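Local coordinates for protein PbICP-C (Plasmodium berghei, PDB 3PNR) that probably inhibits papain-like cysteine peptidases, presenting loops at one end of a chagasin-type, immunoglobulin-like beta-sandwich to the enzyme's active-site cleft, at residues Q42-Q47 / T179-V184; L68-G73 / S166-F171; I100-P105 / S151-H156. One frame throughout, in Å; residues are numbered along the deposited sequence.

Contact 1: Q42-Q47 / T179-V184; sequences QETITQ and TKIIYV
Glu43 and Lys180 meet in a salt bridge, with Lys180 NZ 2.7 Å from Glu43 OE1 and lying nearly on the line of that oxygen's C-O bond. The glutamate chain runs extended. The lysine chain bends at its second torsion (chi2 -53°), which brings its amine back over strand 42-47. On the same face Ile45 and Ile182 lie side by side, CG2 of the first against CD1 of the second.

The opposite face carries Thr44, Thr46, Ile181 and Tyr183. Thr44 OG1 rests 3.4 Å from Ile181 CD1, and Thr46 CG2 comes to the edge of the Tyr183 ring, 3.8 Å from Tyr183 CD2.

Behind these side chains is a parallel strand pair, in register from Thr44-Ile181 to Gln47-Val184, that places an outermost strand of one sheet of the immunoglobulin-like sandwich. Ile45 is gripped twice: its N donates to Ile181 O (2.9 Å) and its O accepts from Tyr183 N (3.0 Å). Gln47 N then bonds Tyr183 O at 2.8 Å with an N-H...O angle of 161°, whereas the bond from Glu43 N to Thr179 O is weak.

Further out, Ile45 and Ile182 both touch Leu33 of strand 29-33 in the other sheet, Tyr183 meets the ring of Tyr162, and Thr179 OG1 is hydrogen-bonded to Ser166 OG.

Contact 2: L68-G73 / S166-F171; sequences LWVLLG and SYYRPF
Tyr167 sits over one face of the Trp69 indole. Its CB stands 3.5 Å from the centroid of the Trp69 six-membered ring and only 1° off the ring normal, a CH-pi contact. Tyr167 CD1 lies over the same indole near its rim, 3.2 Å from Trp69 NE1; the ring planes are inclined at 31°, an oblique pair. Tyr167 CG lies anti to the backbone N (chi1 -164°), which swings the phenol across the indole at about a right angle. The polar ends of both residues are held by strand 54-62: Trp69 NE1 bonds Glu60 O, and Tyr167 OH bonds Asn62 N.

The backbones beneath form an antiparallel pair. Val70 N donates to Ser166 O at 2.9 Å and Ser166 N to Val70 O; Leu68 and Tyr168 exchange a second couple, of which Tyr168 N to Leu68 O is the longer at 3.3 Å. Trp69-Tyr167, between them, is the non-hydrogen-bonded pair.

The face bearing Leu68, Val70 and Tyr168 is buried too. Tyr168 CE1 touches Val70 CG2 at 3.6 Å, Phe86 meets the Tyr168 ring edge-to-face, and Tyr168 OH bonds Pro87 O. Leu68 CD1 reaches Pro170 CG at 4.0 Å. The contact loosens at its partly exposed Leu72 end: Leu72 touches Ser166 CB through CD1 (3.6 Å), while its CD2 stays 4.5 Å from Tyr168 CE1. Past the Val70-Ser166 pair, Leu72 and Gly73 both face Val164, a classic beta bulge.

Arg169-Pro170-Phe171 matches the R-P-F/W signature of chagasin-family inhibitors. Outside the two segments, another protein's chain engages it: an acidic side chain there pairs with Arg169 NH1, and an aromatic ring meets Phe171 edge-to-face. Paired backbones and tethered rings thus anchor the root of a loop directed to a partner, consistent with target recognition.

Contact 3: I100-P105 / S151-H156; sequences ISVTQP and SVIKGH
Val152 N donates to Thr103 OG1 at 2.9 Å, with an N-H...O angle of 143°. The threonine hydroxyl lies between its own backbone N and carbonyl carbon (chi1 52°), where it faces strand 151-155 and takes the place that a backbone carbonyl would fill in a regular strand pair. Thr103 N returns a bond to Val152 O, 3.2 Å long and in the carbonyl plane, so each residue both gives and receives. The Thr103 carbonyl instead accepts from the Ser151 hydroxyl, although the modelled separation is too short to be trusted as a length. That hydroxyl also bonds Tyr165 OH, tying this end of the contact to strand 159-168.

Toward Ile100 the pairing becomes regular. Ser101 and Lys154 form an antiparallel hydrogen-bonded pair: Ser101 N to Lys154 O and Lys154 N to Ser101 O both measure 3.0 Å. Val102-Ile153 and Ile100-Gly155 flank it as non-hydrogen-bonded pairs, and the short axes run at 174°. These strands are neighbours in the second sheet of the immunoglobulin-like sandwich, and their apolar face meets the sheet opposite.

On that face Val102 and Ile153 lie side by side, CG1 to CG1 at 3.4 Å, and both side chains touch Ile163 and Tyr165 of strand 159-168. Ile100 CD1 approaches Ile153 CG2 more loosely, at 4.3 Å. The other face is more polar: Ser101 OG is 3.8 Å from Lys154 CB, and the His156 ring folds back until its CE1 is 3.7 Å from Ser101 OG. Outside the pair, strand 54-62 flanks 151-155, with Ser151 and Ile153 bonded through their backbones to Ile57 and Leu55, while Val102 is bonded likewise to Phe95.

How the contacts relate
Contacts 1 and 2 lie in one four-stranded sheet, their centres 15 Å apart. Strands 178-186 and 159-168 are its inner neighbours; contact 1 adds outermost strand 41-49 to the former, and contact 2 adds 68-75 to the latter. Contact 3 belongs to the facing sheet, its centre 14 Å from contact 1 and 16 Å from contact 2. Along the chain, contact 3 falls between the two segments of contact 2, which in turn fall between those of contact 1. Contacts 2 and 3 join directly through Leu71 O and Gln104 NE2 (2.8 Å). Pairings between segments far apart in sequence thus build both sheets of the sandwich that carries the 169-171 loop.

Contact 1: Q42-Q47 / T179-V184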
loop_
_atom_site.group_PDB
_atom_site.type_symbol
_atom_site.label_atom_id
_atom_site.label_comp_id
_atom_site.label_asym_id
_atom_site.label_seq_id
_atom_site.Cartn_x
_atom_site.Cartn_y
_atom_site.Cartn_z
ATOM N N GLN B 42 -12.165 -19.322 -5.413
ATOM C CA GLN B 42 -13.358 -19.036 -6.190
ATOM C C GLN B 42 -14.558 -19.111 -5.250
ATOM O O GLN B 42 -14.507 -19.790 -4.224
ATOM C CB GLN B 42 -13.486 -20.090 -7.285
ATOM C CG GLN B 42 -14.387 -19.729 -8.436
ATOM C CD GLN B 42 -14.193 -20.664 -9.624
ATOM O OE1 GLN B 42 -13.097 -21.188 -9.848
ATOM N NE2 GLN B 42 -15.260 -20.873 -10.392
ATOM N N GLU B 43 -15.631 -18.406 -5.587
ATOM C CA GLU B 43 -16.849 -18.450 -4.784
ATOM C C GLU B 43 -18.042 -18.069 -5.643
ATOM O O GLU B 43 -18.243 -16.897 -5.951
ATOM C CB GLU B 43 -16.744 -17.515 -3.570
ATOM C CG GLU B 43 -17.965 -17.522 -2.641
ATOM C CD GLU B 43 -17.847 -16.523 -1.490
ATOM O OE1 GLU B 43 -16.829 -15.806 -1.426
ATOM O OE2 GLU B 43 -18.770 -16.448 -0.646
ATOM N N THR B 44 -18.829 -19.061 -6.048
ATOM C CA THR B 44 -20.061 -18.765 -6.765
ATOM C C THR B 44 -21.183 -18.501 -5.774
ATOM O O THR B 44 -21.204 -19.049 -4.670
ATOM C CB THR B 44 -20.479 -19.882 -7.732
ATOM O OG1 THR B 44 -19.403 -20.169 -8.630
ATOM C CG2 THR B 44 -21.689 -19.436 -8.545
ATOM N N ILE B 45 -22.110 -17.641 -6.170
ATOM C CA ILE B 45 -23.214 -17.268 -5.305
ATOM C C ILE B 45 -24.413 -16.852 -6.147
ATOM O O ILE B 45 -24.357 -15.876 -6.900
ATOM C CB ILE B 45 -22.809 -16.152 -4.326
ATOM C CG1 ILE B 45 -24.044 -15.563 -3.647
ATOM C CG2 ILE B 45 -22.030 -15.069 -5.047
ATOM C CD1 ILE B 45 -23.720 -14.521 -2.595
ATOM N N THR B 46 -25.495 -17.613 -6.016
ATOM C CA THR B 46 -26.688 -17.428 -6.834
ATOM C C THR B 46 -27.601 -16.319 -6.311
ATOM O O THR B 46 -27.713 -16.099 -5.104
ATOM C CB THR B 46 -27.481 -18.744 -6.953
ATOM O OG1 THR B 46 -27.974 -19.132 -5.662
ATOM C CG2 THR B 46 -26.585 -19.851 -7.505
ATOM N N GLN B 47 -28.245 -15.620 -7.240
ATOM C CA GLN B 47 -29.171 -14.549 -6.898
ATOM C C GLN B 47 -30.342 -14.472 -7.872
ATOM O O GLN B 47 -30.150 -14.309 -9.080
ATOM C CB GLN B 47 -28.440 -13.210 -6.847
ATOM C CG GLN B 47 -27.693 -12.985 -5.551
ATOM C CD GLN B 47 -28.624 -12.956 -4.360
ATOM O OE1 GLN B 47 -29.716 -12.387 -4.425
ATOM N NE2 GLN B 47 -28.201 -13.573 -3.263
ATOM N N THR B 179 -11.837 -14.733 -6.427
ATOM C CA THR B 179 -12.788 -14.527 -7.508
ATOM C C THR B 179 -14.217 -14.780 -7.054
ATOM O O THR B 179 -14.494 -15.775 -6.382
ATOM C CB THR B 179 -12.440 -15.424 -8.687
ATOM O OG1 THR B 179 -11.046 -15.260 -8.999
ATOM C CG2 THR B 179 -13.289 -15.079 -9.899
ATOM N N LYS B 180 -15.112 -13.858 -7.399
ATOM C CA LYS B 180 -16.531 -13.998 -7.080
ATOM C C LYS B 180 -17.386 -14.093 -8.340
ATOM O O LYS B 180 -17.504 -13.125 -9.093
ATOM C CB LYS B 180 -17.032 -12.831 -6.229
ATOM C CG LYS B 180 -16.223 -12.549 -4.969
ATOM C CD LYS B 180 -16.045 -13.770 -4.077
ATOM C CE LYS B 180 -15.578 -13.351 -2.684
ATOM N NZ LYS B 180 -14.614 -14.327 -2.096
ATOM N N ILE B 181 -17.970 -15.268 -8.563
ATOM C CA ILE B 181 -18.975 -15.448 -9.605
ATOM C C ILE B 181 -20.378 -15.288 -9.032
ATOM O O ILE B 181 -20.770 -16.005 -8.116
ATOM C CB ILE B 181 -18.898 -16.841 -10.216
ATOM C CG1 ILE B 181 -17.465 -17.149 -10.652
ATOM C CG2 ILE B 181 -19.905 -16.966 -11.367
ATOM C CD1 ILE B 181 -17.089 -18.602 -10.506
ATOM N N ILE B 182 -21.130 -14.337 -9.569
ATOM C CA ILE B 182 -22.535 -14.198 -9.220
ATOM C C ILE B 182 -23.354 -14.883 -10.297
ATOM O O ILE B 182 -23.250 -14.538 -11.479
ATOM C CB ILE B 182 -22.972 -12.729 -9.153
ATOM C CG1 ILE B 182 -21.937 -11.904 -8.393
ATOM C CG2 ILE B 182 -24.345 -12.618 -8.516
ATOM C CD1 ILE B 182 -21.443 -12.584 -7.147
ATOM N N TYR B 183 -24.151 -15.868 -9.891
ATOM C CA TYR B 183 -25.062 -16.532 -10.813
ATOM C C TYR B 183 -26.460 -15.934 -10.681
ATOM O O TYR B 183 -27.234 -16.320 -9.807
ATOM C CB TYR B 183 -25.090 -18.036 -10.571
ATOM C CG TYR B 183 -25.921 -18.765 -11.593
ATOM C CD1 TYR B 183 -25.572 -18.745 -12.937
ATOM C CD2 TYR B 183 -27.062 -19.461 -11.219
ATOM C CE1 TYR B 183 -26.332 -19.404 -13.883
ATOM C CE2 TYR B 183 -27.830 -20.125 -12.156
ATOM C CZ TYR B 183 -27.462 -20.095 -13.487
ATOM O OH TYR B 183 -28.227 -20.758 -14.423
ATOM N N VAL B 184 -26.762 -14.980 -11.555
ATOM C CA VAL B 184 -28.002 -14.218 -11.484
ATOM C C VAL B 184 -29.055 -14.730 -12.468
ATOM O O VAL B 184 -28.763 -14.990 -13.639
ATOM C CB VAL B 184 -27.745 -12.724 -11.761
ATOM C CG1 VAL B 184 -29.061 -11.964 -11.876
ATOM C CG2 VAL B 184 -26.863 -12.127 -10.675
#

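Contact 2: L68-G73 / S166-F171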
loop_
_atom_site.group_PDB
_atom_site.type_symbol
_atom_site.label_atom_id
_atom_site.label_comp_id
_atom_site.label_asym_id
_atom_site.label_seq_id
_atom_site.Cartn_x
_atom_site.Cartn_y
_atom_site.Cartn_z
ATOM N N LEU B 68 -7.009 -4.745 -6.194
ATOM C CA LEU B 68 -8.272 -4.059 -6.488
ATOM C C LEU B 68 -9.352 -4.997 -7.053
ATOM O O LEU B 68 -9.052 -6.049 -7.610
ATOM C CB LEU B 68 -8.070 -2.830 -7.393
ATOM C CG LEU B 68 -7.379 -2.908 -8.760
ATOM C CD1 LEU B 68 -7.236 -4.334 -9.276
ATOM C CD2 LEU B 68 -8.146 -2.049 -9.758
ATOM N N TRP B 69 -10.610 -4.608 -6.883
ATOM C CA TRP B 69 -11.737 -5.343 -7.448
ATOM C C TRP B 69 -11.979 -4.932 -8.897
ATOM O O TRP B 69 -12.155 -3.743 -9.192
ATOM C CB TRP B 69 -12.998 -5.055 -6.641
ATOM C CG TRP B 69 -13.044 -5.729 -5.316
ATOM C CD1 TRP B 69 -12.789 -5.166 -4.106
ATOM C CD2 TRP B 69 -13.373 -7.106 -5.061
ATOM N NE1 TRP B 69 -12.935 -6.103 -3.109
ATOM C CE2 TRP B 69 -13.296 -7.300 -3.668
ATOM C CE3 TRP B 69 -13.720 -8.191 -5.877
ATOM C CZ2 TRP B 69 -13.558 -8.533 -3.070
ATOM C CZ3 TRP B 69 -13.982 -9.418 -5.283
ATOM C CH2 TRP B 69 -13.900 -9.579 -3.894
ATOM N N VAL B 70 -11.996 -5.916 -9.793
ATOM C CA VAL B 70 -12.259 -5.677 -11.212
ATOM C C VAL B 70 -13.427 -6.530 -11.716
ATOM O O VAL B 70 -13.478 -7.736 -11.466
ATOM C CB VAL B 70 -11.015 -5.992 -12.048
ATOM C CG1 VAL B 70 -11.200 -5.559 -13.495
ATOM C CG2 VAL B 70 -9.817 -5.318 -11.446
ATOM N N LEU B 71 -14.374 -5.905 -12.411
ATOM C CA LEU B 71 -15.422 -6.670 -13.086
ATOM C C LEU B 71 -14.826 -7.280 -14.341
ATOM O O LEU B 71 -14.394 -6.562 -15.241
ATOM C CB LEU B 71 -16.618 -5.798 -13.451
ATOM C CG LEU B 71 -17.544 -6.425 -14.505
ATOM C CD1 LEU B 71 -18.392 -7.554 -13.921
ATOM C CD2 LEU B 71 -18.425 -5.358 -15.151
ATOM N N LEU B 72 -14.798 -8.606 -14.393
ATOM C CA LEU B 72 -14.041 -9.305 -15.423
ATOM C C LEU B 72 -14.885 -9.837 -16.576
ATOM O O LEU B 72 -14.366 -10.053 -17.669
ATOM C CB LEU B 72 -13.226 -10.446 -14.804
ATOM C CG LEU B 72 -11.999 -10.026 -13.993
ATOM C CD1 LEU B 72 -11.392 -11.244 -13.322
ATOM C CD2 LEU B 72 -10.976 -9.316 -14.877
ATOM N N GLY B 73 -16.173 -10.062 -16.343
ATOM C CA GLY B 73 -17.007 -10.577 -17.412
ATOM C C GLY B 73 -18.430 -10.975 -17.074
ATOM O O GLY B 73 -18.757 -11.262 -15.919
ATOM N N SER B 166 -13.220 -10.110 -9.507
ATOM C CA SER B 166 -12.058 -10.627 -8.812
ATOM C C SER B 166 -11.260 -9.536 -8.136
ATOM O O SER B 166 -11.148 -8.421 -8.642
ATOM C CB SER B 166 -11.170 -11.445 -9.745
ATOM O OG SER B 166 -10.466 -12.433 -9.006
ATOM N N TYR B 167 -10.728 -9.892 -6.971
ATOM C CA TYR B 167 -9.834 -9.062 -6.185
ATOM C C TYR B 167 -8.460 -9.654 -6.421
ATOM O O TYR B 167 -8.158 -10.751 -5.943
ATOM C CB TYR B 167 -10.220 -9.198 -4.713
ATOM C CG TYR B 167 -9.671 -8.148 -3.768
ATOM C CD1 TYR B 167 -9.902 -6.796 -3.984
ATOM C CD2 TYR B 167 -8.960 -8.517 -2.627
ATOM C CE1 TYR B 167 -9.415 -5.837 -3.104
ATOM C CE2 TYR B 167 -8.476 -7.573 -1.745
ATOM C CZ TYR B 167 -8.706 -6.235 -1.986
ATOM O OH TYR B 167 -8.220 -5.295 -1.112
ATOM N N TYR B 168 -7.635 -8.948 -7.189
ATOM C CA TYR B 168 -6.313 -9.457 -7.536
ATOM C C TYR B 168 -5.305 -8.320 -7.696
ATOM O O TYR B 168 -5.675 -7.147 -7.683
ATOM C CB TYR B 168 -6.376 -10.338 -8.801
ATOM C CG TYR B 168 -6.559 -9.583 -10.098
ATOM C CD1 TYR B 168 -7.813 -9.106 -10.479
ATOM C CD2 TYR B 168 -5.482 -9.341 -10.942
ATOM C CE1 TYR B 168 -7.984 -8.405 -11.663
ATOM C CE2 TYR B 168 -5.639 -8.631 -12.130
ATOM C CZ TYR B 168 -6.895 -8.171 -12.489
ATOM O OH TYR B 168 -7.065 -7.474 -13.672
ATOM N N ARG B 169 -4.031 -8.679 -7.823
ATOM C CA ARG B 169 -2.987 -7.714 -8.148
ATOM C C ARG B 169 -2.633 -7.802 -9.635
ATOM O O ARG B 169 -2.243 -8.866 -10.125
ATOM C CB ARG B 169 -1.728 -7.974 -7.316
ATOM C CG ARG B 169 -1.895 -7.849 -5.817
ATOM C CD ARG B 169 -0.573 -8.125 -5.119
ATOM N NE ARG B 169 -0.458 -7.459 -3.822
ATOM C CZ ARG B 169 0.601 -7.567 -3.019
ATOM N NH1 ARG B 169 1.638 -8.317 -3.374
ATOM N NH2 ARG B 169 0.625 -6.927 -1.860
ATOM N N PRO B 170 -2.767 -6.680 -10.353
ATOM C CA PRO B 170 -2.471 -6.591 -11.788
ATOM C C PRO B 170 -1.026 -6.953 -12.097
ATOM O O PRO B 170 -0.717 -7.464 -13.176
ATOM C CB PRO B 170 -2.709 -5.113 -12.096
ATOM C CG PRO B 170 -3.673 -4.659 -11.040
ATOM C CD PRO B 170 -3.328 -5.431 -9.814
ATOM N N PHE B 171 -0.146 -6.678 -11.144
ATOM C CA PHE B 171 1.274 -6.911 -11.324
ATOM C C PHE B 171 1.678 -8.304 -10.860
ATOM O O PHE B 171 2.846 -8.686 -10.987
ATOM C CB PHE B 171 2.082 -5.846 -10.582
ATOM C CG PHE B 171 1.729 -5.709 -9.118
ATOM C CD1 PHE B 171 0.741 -4.828 -8.711
ATOM C CD2 PHE B 171 2.403 -6.449 -8.151
ATOM C CE1 PHE B 171 0.420 -4.692 -7.371
ATOM C CE2 PHE B 171 2.098 -6.314 -6.810
ATOM C CZ PHE B 171 1.100 -5.433 -6.418
#

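Contact 3: I100-P105 / S151-H156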
loop_
_atom_site.group_PDB
_atom_site.type_symbol
_atom_site.label_atom_id
_atom_site.label_comp_id
_atom_site.label_asym_id
_atom_site.label_seq_id
_atom_site.Cartn_x
_atom_site.Cartn_y
_atom_site.Cartn_z
ATOM N N ILE B 100 -28.604 -7.243 -20.155
ATOM C CA ILE B 100 -28.130 -6.920 -18.812
ATOM C C ILE B 100 -27.112 -5.782 -18.818
ATOM O O ILE B 100 -26.457 -5.524 -19.829
ATOM C CB ILE B 100 -27.492 -8.163 -18.144
ATOM C CG1 ILE B 100 -27.240 -7.921 -16.649
ATOM C CG2 ILE B 100 -26.211 -8.566 -18.880
ATOM C CD1 ILE B 100 -27.111 -9.207 -15.833
ATOM N N SER B 101 -26.986 -5.100 -17.685
ATOM C CA SER B 101 -25.954 -4.079 -17.536
ATOM C C SER B 101 -25.291 -4.139 -16.152
ATOM O O SER B 101 -25.973 -4.145 -15.117
ATOM C CB SER B 101 -26.520 -2.682 -17.807
ATOM O OG SER B 101 -27.231 -2.200 -16.682
ATOM N N VAL B 102 -23.960 -4.201 -16.149
ATOM C CA VAL B 102 -23.192 -4.222 -14.905
ATOM C C VAL B 102 -21.979 -3.282 -14.950
ATOM O O VAL B 102 -21.259 -3.202 -15.950
ATOM C CB VAL B 102 -22.751 -5.651 -14.515
ATOM C CG1 VAL B 102 -22.471 -5.719 -13.021
ATOM C CG2 VAL B 102 -23.822 -6.673 -14.901
ATOM N N THR B 103 -21.761 -2.568 -13.852
ATOM C CA THR B 103 -20.733 -1.535 -13.801
ATOM C C THR B 103 -19.444 -2.008 -13.133
ATOM O O THR B 103 -19.475 -2.863 -12.248
ATOM C CB THR B 103 -21.250 -0.314 -13.039
ATOM O OG1 THR B 103 -21.758 -0.738 -11.768
ATOM C CG2 THR B 103 -22.362 0.363 -13.823
ATOM N N GLN B 104 -18.315 -1.446 -13.563
ATOM C CA GLN B 104 -17.035 -1.686 -12.901
ATOM C C GLN B 104 -17.106 -1.179 -11.466
ATOM O O GLN B 104 -17.690 -0.124 -11.209
ATOM C CB GLN B 104 -15.899 -0.976 -13.641
ATOM C CG GLN B 104 -15.465 -1.651 -14.932
ATOM C CD GLN B 104 -14.747 -2.973 -14.695
ATOM O OE1 GLN B 104 -14.312 -3.274 -13.582
ATOM N NE2 GLN B 104 -14.624 -3.769 -15.748
ATOM N N PRO B 105 -16.519 -1.929 -10.517
ATOM C CA PRO B 105 -16.587 -1.448 -9.131
ATOM C C PRO B 105 -15.956 -0.061 -8.992
ATOM O O PRO B 105 -14.950 0.227 -9.643
ATOM C CB PRO B 105 -15.790 -2.503 -8.350
ATOM C CG PRO B 105 -15.850 -3.734 -9.200
ATOM C CD PRO B 105 -15.830 -3.227 -10.624
ATOM N N SER B 151 -20.437 -2.343 -6.985
ATOM C CA SER B 151 -20.874 -2.609 -8.363
ATOM C C SER B 151 -22.405 -2.680 -8.493
ATOM O O SER B 151 -23.112 -3.054 -7.550
ATOM C CB SER B 151 -20.227 -3.880 -8.930
ATOM O OG SER B 151 -20.480 -4.020 -10.326
ATOM N N VAL B 152 -22.901 -2.325 -9.677
ATOM C CA VAL B 152 -24.334 -2.221 -9.929
ATOM C C VAL B 152 -24.827 -3.217 -10.982
ATOM O O VAL B 152 -24.321 -3.244 -12.112
ATOM C CB VAL B 152 -24.694 -0.800 -10.390
ATOM C CG1 VAL B 152 -26.184 -0.689 -10.655
ATOM C CG2 VAL B 152 -24.248 0.210 -9.350
ATOM N N ILE B 153 -25.817 -4.028 -10.612
ATOM C CA ILE B 153 -26.384 -5.008 -11.542
ATOM C C ILE B 153 -27.855 -4.731 -11.863
ATOM O O ILE B 153 -28.682 -4.590 -10.961
ATOM C CB ILE B 153 -26.241 -6.451 -11.009
ATOM C CG1 ILE B 153 -24.765 -6.805 -10.805
ATOM C CG2 ILE B 153 -26.900 -7.441 -11.968
ATOM C CD1 ILE B 153 -24.537 -8.121 -10.081
ATOM N N LYS B 154 -28.174 -4.663 -13.154
ATOM C CA LYS B 154 -29.547 -4.405 -13.597
ATOM C C LYS B 154 -29.965 -5.297 -14.769
ATOM O O LYS B 154 -29.338 -5.285 -15.833
ATOM C CB LYS B 154 -29.725 -2.929 -13.962
ATOM C CG LYS B 154 -31.064 -2.588 -14.592
ATOM C CD LYS B 154 -31.145 -1.098 -14.889
ATOM C CE LYS B 154 -32.161 -0.794 -15.977
ATOM N NZ LYS B 154 -32.113 0.641 -16.378
ATOM N N GLY B 155 -31.031 -6.066 -14.558
ATOM C CA GLY B 155 -31.566 -6.944 -15.583
ATOM C C GLY B 155 -32.505 -6.224 -16.536
ATOM O O GLY B 155 -33.217 -5.296 -16.146
ATOM N N HIS B 156 -32.498 -6.653 -17.792
ATOM C CA HIS B 156 -33.351 -6.059 -18.815
ATOM C C HIS B 156 -34.178 -7.125 -19.529
ATOM O O HIS B 156 -35.096 -6.816 -20.289
ATOM C CB HIS B 156 -32.502 -5.300 -19.836
ATOM C CG HIS B 156 -31.746 -4.147 -19.258
ATOM N ND1 HIS B 156 -30.465 -3.826 -19.651
ATOM C CD2 HIS B 156 -32.090 -3.238 -18.316
ATOM C CE1 HIS B 156 -30.054 -2.764 -18.981
ATOM N NE2 HIS B 156 -31.021 -2.389 -18.162
#